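Local coordinates for putative streptothricin acetyltransferase (Bacillus anthracis, PDB 3PP9), which probably transfers the acetyl group of acetyl coenzyme A to the antibiotic streptothricin, as a member of the GNAT acetyltransferase family, at residues 26-31 / 48-53; 30-35 / 177-182; 104-109 / 120-125. All coordinates share one frame; numbering follows the deposited sequence. Where two conformers were deposited one is given.

Interaction 1: 26-31 / 48-53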
loop_
_atom_site.group_PDB
_atom_site.type_symbol
_atom_site.label_atom_id
_atom_site.label_comp_id
_atom_site.label_asym_id
_atom_site.label_seq_id
_atom_site.Cartn_x
_atom_site.Cartn_y
_atom_site.Cartn_z
ATOM N N PHE A 26 -0.717 -18.828 -14.081
ATOM C CA PHE A 26 0.336 -18.428 -14.994
ATOM C C PHE A 26 1.626 -19.102 -14.605
ATOM O O PHE A 26 1.760 -19.654 -13.514
ATOM C CB PHE A 26 0.500 -16.911 -15.047
ATOM C CG PHE A 26 0.825 -16.281 -13.736
ATOM C CD1 PHE A 26 -0.195 -15.926 -12.862
ATOM C CD2 PHE A 26 2.133 -15.992 -13.387
ATOM C CE1 PHE A 26 0.075 -15.321 -11.649
ATOM C CE2 PHE A 26 2.413 -15.386 -12.171
ATOM C CZ PHE A 26 1.388 -15.065 -11.300
ATOM N N ILE A 27 2.569 -19.117 -15.539
ATOM C CA ILE A 27 3.865 -19.743 -15.322
ATOM C C ILE A 27 4.912 -18.704 -14.967
ATOM O O ILE A 27 5.134 -17.762 -15.728
ATOM C CB ILE A 27 4.355 -20.431 -16.600
ATOM C CG1 ILE A 27 3.329 -21.437 -17.110
ATOM C CG2 ILE A 27 5.722 -21.089 -16.356
ATOM C CD1 ILE A 27 3.713 -22.026 -18.463
ATOM N N VAL A 28 5.563 -18.905 -13.822
ATOM C CA VAL A 28 6.620 -18.053 -13.335
ATOM C C VAL A 28 7.858 -18.667 -13.984
ATOM O O VAL A 28 8.147 -19.839 -13.755
ATOM C CB VAL A 28 6.777 -18.109 -11.818
ATOM C CG1 VAL A 28 8.104 -17.419 -11.388
ATOM C CG2 VAL A 28 5.579 -17.420 -11.161
ATOM N N ASN A 29 8.576 -17.906 -14.814
ATOM C CA ASN A 29 9.792 -18.414 -15.452
ATOM C C ASN A 29 10.989 -17.508 -15.269
ATOM O O ASN A 29 12.100 -17.842 -15.699
ATOM C CB ASN A 29 9.563 -18.659 -16.946
ATOM C CG ASN A 29 9.069 -17.437 -17.682
ATOM O OD1 ASN A 29 8.991 -16.331 -17.135
ATOM N ND2 ASN A 29 8.670 -17.639 -18.939
ATOM N N ALA A 30 10.761 -16.362 -14.615
ATOM C CA ALA A 30 11.796 -15.381 -14.399
ATOM C C ALA A 30 11.327 -14.394 -13.366
ATOM O O ALA A 30 10.188 -14.455 -12.910
ATOM C CB ALA A 30 12.067 -14.648 -15.707
ATOM N N ARG A 31 12.216 -13.488 -12.992
ATOM C CA ARG A 31 11.865 -12.459 -12.028
ATOM C C ARG A 31 12.596 -11.185 -12.342
ATOM O O ARG A 31 13.672 -11.199 -12.954
ATOM C CB ARG A 31 12.186 -12.876 -10.588
ATOM C CG ARG A 31 13.663 -13.137 -10.277
ATOM C CD ARG A 31 13.880 -13.401 -8.798
ATOM N NE ARG A 31 15.280 -13.703 -8.492
ATOM C CZ ARG A 31 15.805 -13.759 -7.265
ATOM N NH1 ARG A 31 15.079 -13.487 -6.181
ATOM N NH2 ARG A 31 17.091 -14.053 -7.117
ATOM N N GLU A 48 15.814 -11.995 -14.728
ATOM C CA GLU A 48 16.644 -13.156 -14.396
ATOM C C GLU A 48 15.780 -14.409 -14.435
ATOM O O GLU A 48 14.712 -14.448 -13.833
ATOM C CB GLU A 48 17.261 -13.029 -13.001
ATOM C CG GLU A 48 18.205 -14.171 -12.630
ATOM C CD GLU A 48 18.832 -14.043 -11.242
ATOM O OE1 GLU A 48 19.561 -14.972 -10.833
ATOM O OE2 GLU A 48 18.605 -13.032 -10.560
ATOM N N ASP A 49 16.231 -15.447 -15.134
ATOM C CA ASP A 49 15.459 -16.682 -15.182
ATOM C C ASP A 49 15.464 -17.340 -13.809
ATOM O O ASP A 49 16.432 -17.208 -13.053
ATOM C CB ASP A 49 16.086 -17.680 -16.170
ATOM C CG ASP A 49 15.926 -17.286 -17.646
ATOM O OD1 ASP A 49 15.145 -16.387 -17.981
ATOM O OD2 ASP A 49 16.605 -17.921 -18.491
ATOM N N VAL A 50 14.384 -18.054 -13.493
ATOM C CA VAL A 50 14.262 -18.817 -12.245
ATOM C C VAL A 50 13.622 -20.160 -12.608
ATOM O O VAL A 50 12.951 -20.255 -13.635
ATOM C CB VAL A 50 13.384 -18.119 -11.200
ATOM C CG1 VAL A 50 13.996 -16.779 -10.806
ATOM C CG2 VAL A 50 11.944 -17.980 -11.708
ATOM N N PRO A 51 13.868 -21.229 -11.813
ATOM C CA PRO A 51 13.233 -22.511 -12.114
ATOM C C PRO A 51 11.726 -22.288 -12.218
ATOM O O PRO A 51 11.118 -21.663 -11.343
ATOM C CB PRO A 51 13.624 -23.387 -10.925
ATOM C CG PRO A 51 14.887 -22.775 -10.433
ATOM C CD PRO A 51 14.739 -21.318 -10.628
ATOM N N SER A 52 11.117 -22.794 -13.287
ATOM C CA SER A 52 9.719 -22.510 -13.526
ATOM C C SER A 52 8.716 -23.250 -12.667
ATOM O O SER A 52 8.972 -24.371 -12.185
ATOM C CB SER A 52 9.389 -22.749 -15.004
ATOM O OG SER A 52 10.250 -22.004 -15.862
ATOM N N TYR A 53 7.579 -22.598 -12.463
ATOM C CA TYR A 53 6.484 -23.154 -11.714
ATOM C C TYR A 53 5.206 -22.427 -12.084
ATOM O O TYR A 53 5.244 -21.340 -12.661
ATOM C CB TYR A 53 6.735 -23.076 -10.202
ATOM C CG TYR A 53 6.897 -21.697 -9.597
ATOM C CD1 TYR A 53 5.831 -21.033 -8.979
ATOM C CD2 TYR A 53 8.122 -21.057 -9.609
ATOM C CE1 TYR A 53 6.008 -19.798 -8.406
ATOM C CE2 TYR A 53 8.308 -19.829 -9.035
ATOM C CZ TYR A 53 7.247 -19.191 -8.444
ATOM O OH TYR A 53 7.474 -17.951 -7.899
#
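The carbonyl oxygen of Y53 is gripped twice by the neighbouring strand: V28 N donates to Y53 O over 2.7 Å, almost in line with the carbonyl, while I27 CA comes to 3.4 Å from Y53 O in a weaker CA-H...O contact. The setting is an antiparallel beta hairpin, strands 25-36 and 43-56, with a beta bulge between the V28-Y53 and A30-D49 pairs. V28 and Y53 form a hydrogen-bonded pair, closed on its other side by Y53 N to V28 O, and R31 and E48 form another with two bonds of its own. At the bulge, where the register slips by two residues, V50 N reaches N29 O at 3.2 Å, with the donor lying well above the carbonyl plane although the N-H points straight at the oxygen.

Side chains on one face of the hairpin follow this pairing. The Y53 ring, with CG held between its backbone N and carbonyl carbon (chi1 62°), lays one face over V28 CB, 3.7 Å from the ring centroid in a CH-pi contact, with V28 CG1 at 3.4 Å from Y53 CE2. The phenol OH of Y53 is hydrogen-bonded to N144. Farther along, the extended chains of R31 and E48 run side by side into a long, weak salt bridge, R31 NH2 to E48 OE2 at 3.9 Å. V50 crosses the arginine at about a right angle, its CG1 lying 3.7 Å from R31 CG.

Interaction 2: 30-35 / 177-182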
loop_
_atom_site.group_PDB
_atom_site.type_symbol
_atom_site.label_atom_id
_atom_site.label_comp_id
_atom_site.label_asym_id
_atom_site.label_seq_id
_atom_site.Cartn_x
_atom_site.Cartn_y
_atom_site.Cartn_z
ATOM N N ALA A 30 10.761 -16.362 -14.615
ATOM C CA ALA A 30 11.796 -15.381 -14.399
ATOM C C ALA A 30 11.327 -14.394 -13.366
ATOM O O ALA A 30 10.188 -14.455 -12.910
ATOM C CB ALA A 30 12.067 -14.648 -15.707
ATOM N N ARG A 31 12.216 -13.488 -12.992
ATOM C CA ARG A 31 11.865 -12.459 -12.028
ATOM C C ARG A 31 12.596 -11.185 -12.342
ATOM O O ARG A 31 13.672 -11.199 -12.954
ATOM C CB ARG A 31 12.186 -12.876 -10.588
ATOM C CG ARG A 31 13.663 -13.137 -10.277
ATOM C CD ARG A 31 13.880 -13.401 -8.798
ATOM N NE ARG A 31 15.280 -13.703 -8.492
ATOM C CZ ARG A 31 15.805 -13.759 -7.265
ATOM N NH1 ARG A 31 15.079 -13.487 -6.181
ATOM N NH2 ARG A 31 17.091 -14.053 -7.117
ATOM N N LEU A 32 11.967 -10.064 -11.993
ATOM C CA LEU A 32 12.586 -8.757 -12.169
ATOM C C LEU A 32 13.575 -8.483 -11.052
ATOM O O LEU A 32 13.349 -8.826 -9.885
ATOM C CB LEU A 32 11.570 -7.610 -12.255
ATOM C CG LEU A 32 10.962 -7.218 -13.614
ATOM C CD1 LEU A 32 10.221 -8.299 -14.333
ATOM C CD2 LEU A 32 10.051 -6.010 -13.448
HETATM N N MSE A 33 14.689 -7.880 -11.445
HETATM C CA MSE A 33 15.758 -7.514 -10.532
HETATM C C MSE A 33 15.732 -6.005 -10.574
HETATM O O MSE A 33 15.949 -5.433 -11.631
HETATM C CB MSE A 33 17.102 -7.999 -11.066
HETATM C CG MSE A 33 17.131 -9.467 -11.423
HETATM SE SE MSE A 33 16.782 -10.590 -9.892
HETATM C CE MSE A 33 18.338 -10.170 -8.791
ATOM N N LEU A 34 15.431 -5.349 -9.458
ATOM C CA LEU A 34 15.351 -3.891 -9.467
ATOM C C LEU A 34 16.592 -3.100 -9.112
ATOM O O LEU A 34 17.461 -3.555 -8.358
ATOM C CB LEU A 34 14.229 -3.492 -8.493
ATOM C CG LEU A 34 12.858 -4.099 -8.784
ATOM C CD1 LEU A 34 11.911 -3.787 -7.659
ATOM C CD2 LEU A 34 12.298 -3.619 -10.099
ATOM N N SER A 35 16.684 -1.913 -9.709
ATOM C CA SER A 35 17.775 -0.991 -9.434
ATOM C C SER A 35 17.203 0.422 -9.463
ATOM O O SER A 35 16.126 0.665 -10.029
ATOM C CB SER A 35 18.927 -1.130 -10.428
ATOM O OG SER A 35 18.499 -0.854 -11.748
ATOM N N VAL A 177 9.132 -9.622 -4.198
ATOM C CA VAL A 177 9.181 -8.158 -4.126
ATOM C C VAL A 177 7.930 -7.577 -4.765
ATOM O O VAL A 177 7.529 -7.996 -5.852
ATOM C CB VAL A 177 10.413 -7.604 -4.889
ATOM C CG1 VAL A 177 10.519 -6.081 -4.780
ATOM C CG2 VAL A 177 11.730 -8.266 -4.389
ATOM N N ALA A 178 7.289 -6.636 -4.077
ATOM C CA ALA A 178 6.114 -5.954 -4.616
ATOM C C ALA A 178 6.597 -4.831 -5.516
ATOM O O ALA A 178 7.539 -4.107 -5.164
ATOM C CB ALA A 178 5.282 -5.344 -3.471
ATOM N N ILE A 179 5.968 -4.689 -6.680
ATOM C CA ILE A 179 6.295 -3.647 -7.638
ATOM C C ILE A 179 5.022 -2.840 -7.889
ATOM O O ILE A 179 3.965 -3.404 -8.176
ATOM C CB ILE A 179 6.840 -4.192 -8.968
ATOM C CG1 ILE A 179 8.063 -5.079 -8.717
ATOM C CG2 ILE A 179 7.196 -3.037 -9.898
ATOM C CD1 ILE A 179 8.678 -5.665 -9.991
ATOM N N TYR A 180 5.133 -1.527 -7.767
ATOM C CA TYR A 180 3.979 -0.622 -7.964
ATOM C C TYR A 180 4.094 0.111 -9.312
ATOM O O TYR A 180 5.085 0.794 -9.571
ATOM C CB TYR A 180 3.871 0.306 -6.759
ATOM C CG TYR A 180 3.780 -0.521 -5.498
ATOM C CD1 TYR A 180 2.573 -1.010 -5.050
ATOM C CD2 TYR A 180 4.925 -0.846 -4.791
ATOM C CE1 TYR A 180 2.511 -1.798 -3.889
ATOM C CE2 TYR A 180 4.866 -1.617 -3.645
ATOM C CZ TYR A 180 3.672 -2.093 -3.211
ATOM O OH TYR A 180 3.663 -2.860 -2.064
ATOM N N TRP A 181 3.072 -0.067 -10.152
ATOM C CA TRP A 181 3.042 0.470 -11.514
ATOM C C TRP A 181 2.001 1.550 -11.621
ATOM O O TRP A 181 0.925 1.422 -11.045
ATOM C CB TRP A 181 2.709 -0.639 -12.512
ATOM C CG TRP A 181 3.740 -1.722 -12.657
ATOM C CD1 TRP A 181 3.858 -2.848 -11.895
ATOM C CD2 TRP A 181 4.754 -1.806 -13.664
ATOM N NE1 TRP A 181 4.898 -3.623 -12.362
ATOM C CE2 TRP A 181 5.460 -3.009 -13.448
ATOM C CE3 TRP A 181 5.137 -0.982 -14.723
ATOM C CZ2 TRP A 181 6.539 -3.387 -14.250
ATOM C CZ3 TRP A 181 6.185 -1.360 -15.521
ATOM C CH2 TRP A 181 6.885 -2.563 -15.278
ATOM N N TYR A 182 2.332 2.578 -12.402
ATOM C CA TYR A 182 1.505 3.756 -12.577
ATOM C C TYR A 182 1.364 4.218 -14.008
ATOM O O TYR A 182 2.329 4.217 -14.754
ATOM C CB TYR A 182 2.170 4.927 -11.813
ATOM C CG TYR A 182 2.227 4.677 -10.324
ATOM C CD1 TYR A 182 1.229 5.136 -9.480
ATOM C CD2 TYR A 182 3.250 3.924 -9.766
ATOM C CE1 TYR A 182 1.254 4.849 -8.114
ATOM C CE2 TYR A 182 3.272 3.639 -8.401
ATOM C CZ TYR A 182 2.296 4.136 -7.583
ATOM O OH TYR A 182 2.322 3.803 -6.241
#
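I179 extends from strand 178-184 toward L32 and L34 of strand 25-36, and its side chain shows how two strand segments whose axes come no nearer than 10.0 Å meet across this contact through apolar side chains. The CA-CB bond of I179 already points at the other strand. From CB the longer branch leaves with CG1 anti to the carbonyl carbon (chi1 -56°), and the next torsion is fully extended, which holds CD1 out toward the leucines. On the way, I179 CG1 passes 4.2 Å from L34 CD1. At the tip, I179 CD1 meets both leucines: L34 CD2 lies 4.2 Å from it, and L32 CD2, in the conformer described, 3.7 Å. The L32 side chain crosses that of I179 at about a right angle; its CD2 makes the close contact and its CB a looser one with I179 CD1.

Two further residues flank this meeting point. V177 slides past L34 in the opposite direction, with V177 CG1 at 3.9 Å from L34 CD1. W181 CZ2, on the six-membered ring of the indole, approaches L32 CD2 obliquely and more loosely, at 4.5 Å.

Helix 146-154 adds V146 and C149 against L32, while F162 of strand 158-163 touches L34. N143 ties strand 25-36 to the residue leading into strand 178-184, its OD1 accepting from V177 N and its ND2 donating to L32 O. The strand segments cross at 75°, far from the alignment of sheet partners. What results is a buried hydrophobic seam where a two-stranded antiparallel hairpin is docked against the mixed sheet of a GNAT fold.

Interaction 3: 104-109 / 120-125. With ACO (acetyl coenzyme *a), chain D.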
loop_
_atom_site.group_PDB
_atom_site.type_symbol
_atom_site.label_atom_id
_atom_site.label_comp_id
_atom_site.label_asym_id
_atom_site.label_seq_id
_atom_site.Cartn_x
_atom_site.Cartn_y
_atom_site.Cartn_z
ATOM N N GLU A 104 -7.391 -4.059 -8.862
ATOM C CA GLU A 104 -7.309 -5.097 -7.857
ATOM C C GLU A 104 -6.965 -6.434 -8.490
ATOM O O GLU A 104 -6.291 -7.260 -7.859
ATOM C CB GLU A 104 -8.640 -5.235 -7.144
ATOM C CG GLU A 104 -9.008 -4.043 -6.282
ATOM C CD GLU A 104 -8.224 -3.952 -4.995
ATOM O OE1 GLU A 104 -7.465 -4.879 -4.653
ATOM O OE2 GLU A 104 -8.379 -2.936 -4.304
ATOM N N ASP A 105 -7.446 -6.646 -9.725
ATOM C CA ASP A 105 -7.212 -7.885 -10.458
ATOM C C ASP A 105 -7.591 -7.712 -11.906
ATOM O O ASP A 105 -8.610 -7.076 -12.208
ATOM C CB ASP A 105 -8.093 -9.005 -9.841
ATOM C CG ASP A 105 -7.947 -10.392 -10.505
ATOM O OD1 ASP A 105 -7.406 -10.537 -11.613
ATOM O OD2 ASP A 105 -8.456 -11.387 -9.877
ATOM N N ILE A 106 -6.724 -8.184 -12.787
ATOM C CA ILE A 106 -7.037 -8.240 -14.206
ATOM C C ILE A 106 -6.696 -9.673 -14.586
ATOM O O ILE A 106 -5.607 -10.165 -14.282
ATOM C CB ILE A 106 -6.365 -7.195 -15.103
ATOM C CG1 ILE A 106 -6.781 -7.424 -16.575
ATOM C CG2 ILE A 106 -4.811 -7.242 -14.974
ATOM C CD1 ILE A 106 -6.217 -6.418 -17.571
ATOM N N THR A 107 -7.653 -10.358 -15.198
ATOM C CA THR A 107 -7.435 -11.730 -15.619
ATOM C C THR A 107 -8.059 -12.011 -16.964
ATOM O O THR A 107 -9.194 -11.633 -17.222
ATOM C CB THR A 107 -8.058 -12.737 -14.641
ATOM O OG1 THR A 107 -7.368 -12.691 -13.381
ATOM C CG2 THR A 107 -7.959 -14.176 -15.175
ATOM N N VAL A 108 -7.285 -12.666 -17.826
ATOM C CA VAL A 108 -7.781 -13.155 -19.098
ATOM C C VAL A 108 -7.605 -14.688 -19.002
ATOM O O VAL A 108 -6.537 -15.192 -18.594
ATOM C CB VAL A 108 -7.043 -12.553 -20.310
ATOM C CG1 VAL A 108 -7.406 -13.299 -21.608
ATOM C CG2 VAL A 108 -7.372 -11.068 -20.431
ATOM N N ASP A 109 -8.658 -15.435 -19.328
ATOM C CA ASP A 109 -8.628 -16.900 -19.292
ATOM C C ASP A 109 -7.364 -17.348 -20.032
ATOM O O ASP A 109 -7.074 -16.867 -21.130
ATOM C CB ASP A 109 -9.897 -17.430 -19.969
ATOM C CG ASP A 109 -10.143 -18.933 -19.775
ATOM O OD1 ASP A 109 -9.663 -19.549 -18.812
ATOM O OD2 ASP A 109 -10.921 -19.490 -20.589
ATOM N N ARG A 120 -7.672 -4.350 -24.085
ATOM C CA ARG A 120 -9.037 -3.802 -24.201
ATOM C C ARG A 120 -9.630 -3.565 -22.802
ATOM O O ARG A 120 -10.353 -2.605 -22.588
ATOM C CB ARG A 120 -9.942 -4.725 -25.028
ATOM C CG ARG A 120 -9.681 -4.723 -26.510
ATOM C CD ARG A 120 -10.289 -3.490 -27.168
ATOM N NE ARG A 120 -11.741 -3.467 -26.948
ATOM C CZ ARG A 120 -12.646 -4.084 -27.708
ATOM N NH1 ARG A 120 -12.283 -4.782 -28.783
ATOM N NH2 ARG A 120 -13.934 -3.999 -27.390
ATOM N N LEU A 121 -9.325 -4.443 -21.847
ATOM C CA LEU A 121 -9.815 -4.261 -20.472
ATOM C C LEU A 121 -9.179 -2.998 -19.859
ATOM O O LEU A 121 -9.875 -2.224 -19.207
ATOM C CB LEU A 121 -9.594 -5.499 -19.618
ATOM C CG LEU A 121 -10.497 -6.671 -19.943
ATOM C CD1 LEU A 121 -9.942 -7.972 -19.349
ATOM C CD2 LEU A 121 -11.911 -6.450 -19.443
ATOM N N ILE A 122 -7.889 -2.807 -20.097
ATOM C CA ILE A 122 -7.158 -1.640 -19.615
ATOM C C ILE A 122 -7.757 -0.378 -20.246
ATOM O O ILE A 122 -7.970 0.628 -19.569
ATOM C CB ILE A 122 -5.638 -1.749 -19.894
ATOM C CG1 ILE A 122 -5.003 -2.848 -19.041
ATOM C CG2 ILE A 122 -4.916 -0.418 -19.597
ATOM C CD1 ILE A 122 -5.066 -2.630 -17.528
ATOM N N ALA A 123 -8.057 -0.419 -21.545
ATOM C CA ALA A 123 -8.646 0.746 -22.194
ATOM C C ALA A 123 -9.946 1.131 -21.509
ATOM O O ALA A 123 -10.208 2.319 -21.268
ATOM C CB ALA A 123 -8.874 0.486 -23.659
ATOM N N GLN A 124 -10.782 0.146 -21.178
ATOM C CA GLN A 124 -12.031 0.452 -20.511
ATOM C C GLN A 124 -11.793 1.003 -19.106
ATOM O O GLN A 124 -12.524 1.868 -18.648
ATOM C CB GLN A 124 -12.959 -0.763 -20.460
ATOM C CG GLN A 124 -14.298 -0.492 -19.800
ATOM C CD GLN A 124 -15.141 0.516 -20.542
ATOM O OE1 GLN A 124 -15.459 0.314 -21.710
ATOM N NE2 GLN A 124 -15.548 1.590 -19.859
ATOM N N ALA A 125 -10.786 0.496 -18.420
ATOM C CA ALA A 125 -10.450 0.964 -17.090
ATOM C C ALA A 125 -10.019 2.417 -17.159
ATOM O O ALA A 125 -10.362 3.195 -16.274
ATOM C CB ALA A 125 -9.339 0.091 -16.479
HETATM N N1A ACO D . 5.199 -11.450 -22.152
HETATM C C2A ACO D . 5.518 -10.343 -22.848
HETATM N N3A ACO D . 4.603 -9.479 -23.311
HETATM C C4A ACO D . 3.284 -9.705 -23.081
HETATM C C5A ACO D . 2.873 -10.904 -22.347
HETATM C C6A ACO D . 3.925 -11.804 -21.884
HETATM N N6A ACO D . 3.585 -12.916 -21.203
HETATM N N7A ACO D . 1.537 -10.896 -22.273
HETATM C C8A ACO D . 1.113 -9.783 -22.913
HETATM N N9A ACO D . 2.156 -9.074 -23.385
HETATM C C1B ACO D . 2.110 -7.840 -24.186
HETATM C C2B ACO D . 1.595 -8.228 -25.574
HETATM O O2B ACO D . 2.595 -8.709 -26.483
HETATM C C3B ACO D . 0.942 -6.961 -26.057
HETATM O O3B ACO D . 1.929 -6.134 -26.658
HETATM P P3B ACO D . 1.664 -5.293 -28.001
HETATM O O7A ACO D . 0.557 -4.327 -27.632
HETATM O O8A ACO D . 1.269 -6.351 -28.999
HETATM O O9A ACO D . 3.017 -4.650 -28.230
HETATM C C4B ACO D . 0.439 -6.310 -24.783
HETATM O O4B ACO D . 1.202 -6.859 -23.697
HETATM C C5B ACO D . -1.050 -6.568 -24.582
HETATM O O5B ACO D . -1.233 -7.960 -24.315
HETATM P P1A ACO D . -2.698 -8.611 -24.322
HETATM O O1A ACO D . -2.753 -9.705 -25.363
HETATM O O2A ACO D . -3.683 -7.481 -24.385
HETATM O O3A ACO D . -2.699 -9.265 -22.842
HETATM P P2A ACO D . -3.581 -10.497 -22.339
HETATM O O4A ACO D . -2.701 -11.701 -22.507
HETATM O O5A ACO D . -4.962 -10.509 -22.934
HETATM O O6A ACO D . -3.787 -10.162 -20.771
HETATM C CBP ACO D . -2.917 -10.497 -18.556
HETATM C CCP ACO D . -2.693 -9.860 -19.921
HETATM C CDP ACO D . -1.804 -10.050 -17.618
HETATM C CEP ACO D . -4.273 -10.058 -18.008
HETATM C CAP ACO D . -2.909 -12.026 -18.685
HETATM O OAP ACO D . -1.559 -12.473 -18.986
HETATM C C9P ACO D . -3.340 -12.749 -17.442
HETATM O O9P ACO D . -4.505 -12.875 -17.159
HETATM N N8P ACO D . -2.401 -13.272 -16.642
HETATM C C7P ACO D . -2.714 -14.047 -15.439
HETATM C C6P ACO D . -3.324 -13.228 -14.332
HETATM C C5P ACO D . -2.387 -12.108 -13.980
HETATM O O5P ACO D . -1.185 -12.282 -13.903
HETATM N N4P ACO D . -2.929 -10.931 -13.761
HETATM C C3P ACO D . -2.173 -9.745 -13.400
HETATM C C2P ACO D . -1.893 -9.845 -11.902
HETATM S S1P ACO D . -1.481 -8.264 -11.194
HETATM C C ACO D . -2.994 -7.530 -11.033
HETATM O O ACO D . -3.998 -8.101 -11.405
HETATM C CH3 ACO D . -3.071 -6.164 -10.442
#
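Apolar packing joins I106 to L121 and I122, binding a strand to the helix laid over it, as in the beta-alpha-beta unit at the heart of the GNAT fold. I106 CG1 stands anti to the backbone N (chi1 179°) and the chain stays extended, so its CD1 is delivered between two helix residues: it lies 4.1 Å from L121 CB and 4.0 Å from I122 CD1, the two isoleucines crossing at about a right angle. Farther along the strand, V108 CG2 rests 4.2 Å from L121 CD1.

The hydrogen bonds to the cofactor from these segments all come from the strand backbone, which treats acetyl coenzyme A much as it would another strand. I106 N donates to the acetyl oxygen O at 3.1 Å, a bond that probably polarises the thioester carbonyl, and I106 O accepts from N4P of the pantetheine at 2.8 Å. V108 N then reaches O9P over 2.9 Å in an almost straight bond (172°). A separate side-chain bond runs within the strand: T107 OG1 donates to the syn lone pair of D105 OD1, 2.8 Å away, tying the two side chains together.

The loop before the helix and the helix start add further hydrogen bonds to the cofactor through T114, G116, G118 and K119, and N145 contributes another. Strand 86-95 pairs with strand 101-108, helix 146-154 brings F151 against both I106 and I122, and strand 7-10 meets L121 through I8.

Overall arrangement
Interactions 1 and 2 start from one strand, 25-36, and share A30 and R31; their centres are about 14 Å apart. Interaction 1 lies within the hairpin of strands 25-36 and 43-56, and interaction 2 fastens that hairpin to strand 178-184 of the seven-stranded sheet. Interaction 3 lies closer to the centre of the chain, about 23 Å from interaction 1 and about 20 Å from interaction 2 between centres, touching neither. Its strand 101-108 belongs to the same mixed sheet as strand 178-184. Along the chain, interaction 1 closes before interaction 3 opens, and interaction 3 is nested within the long loop closed by interaction 2. Acetyl coenzyme A touches both F26 of the hairpin and strand 101-108, so hairpin and sheet together frame the cofactor.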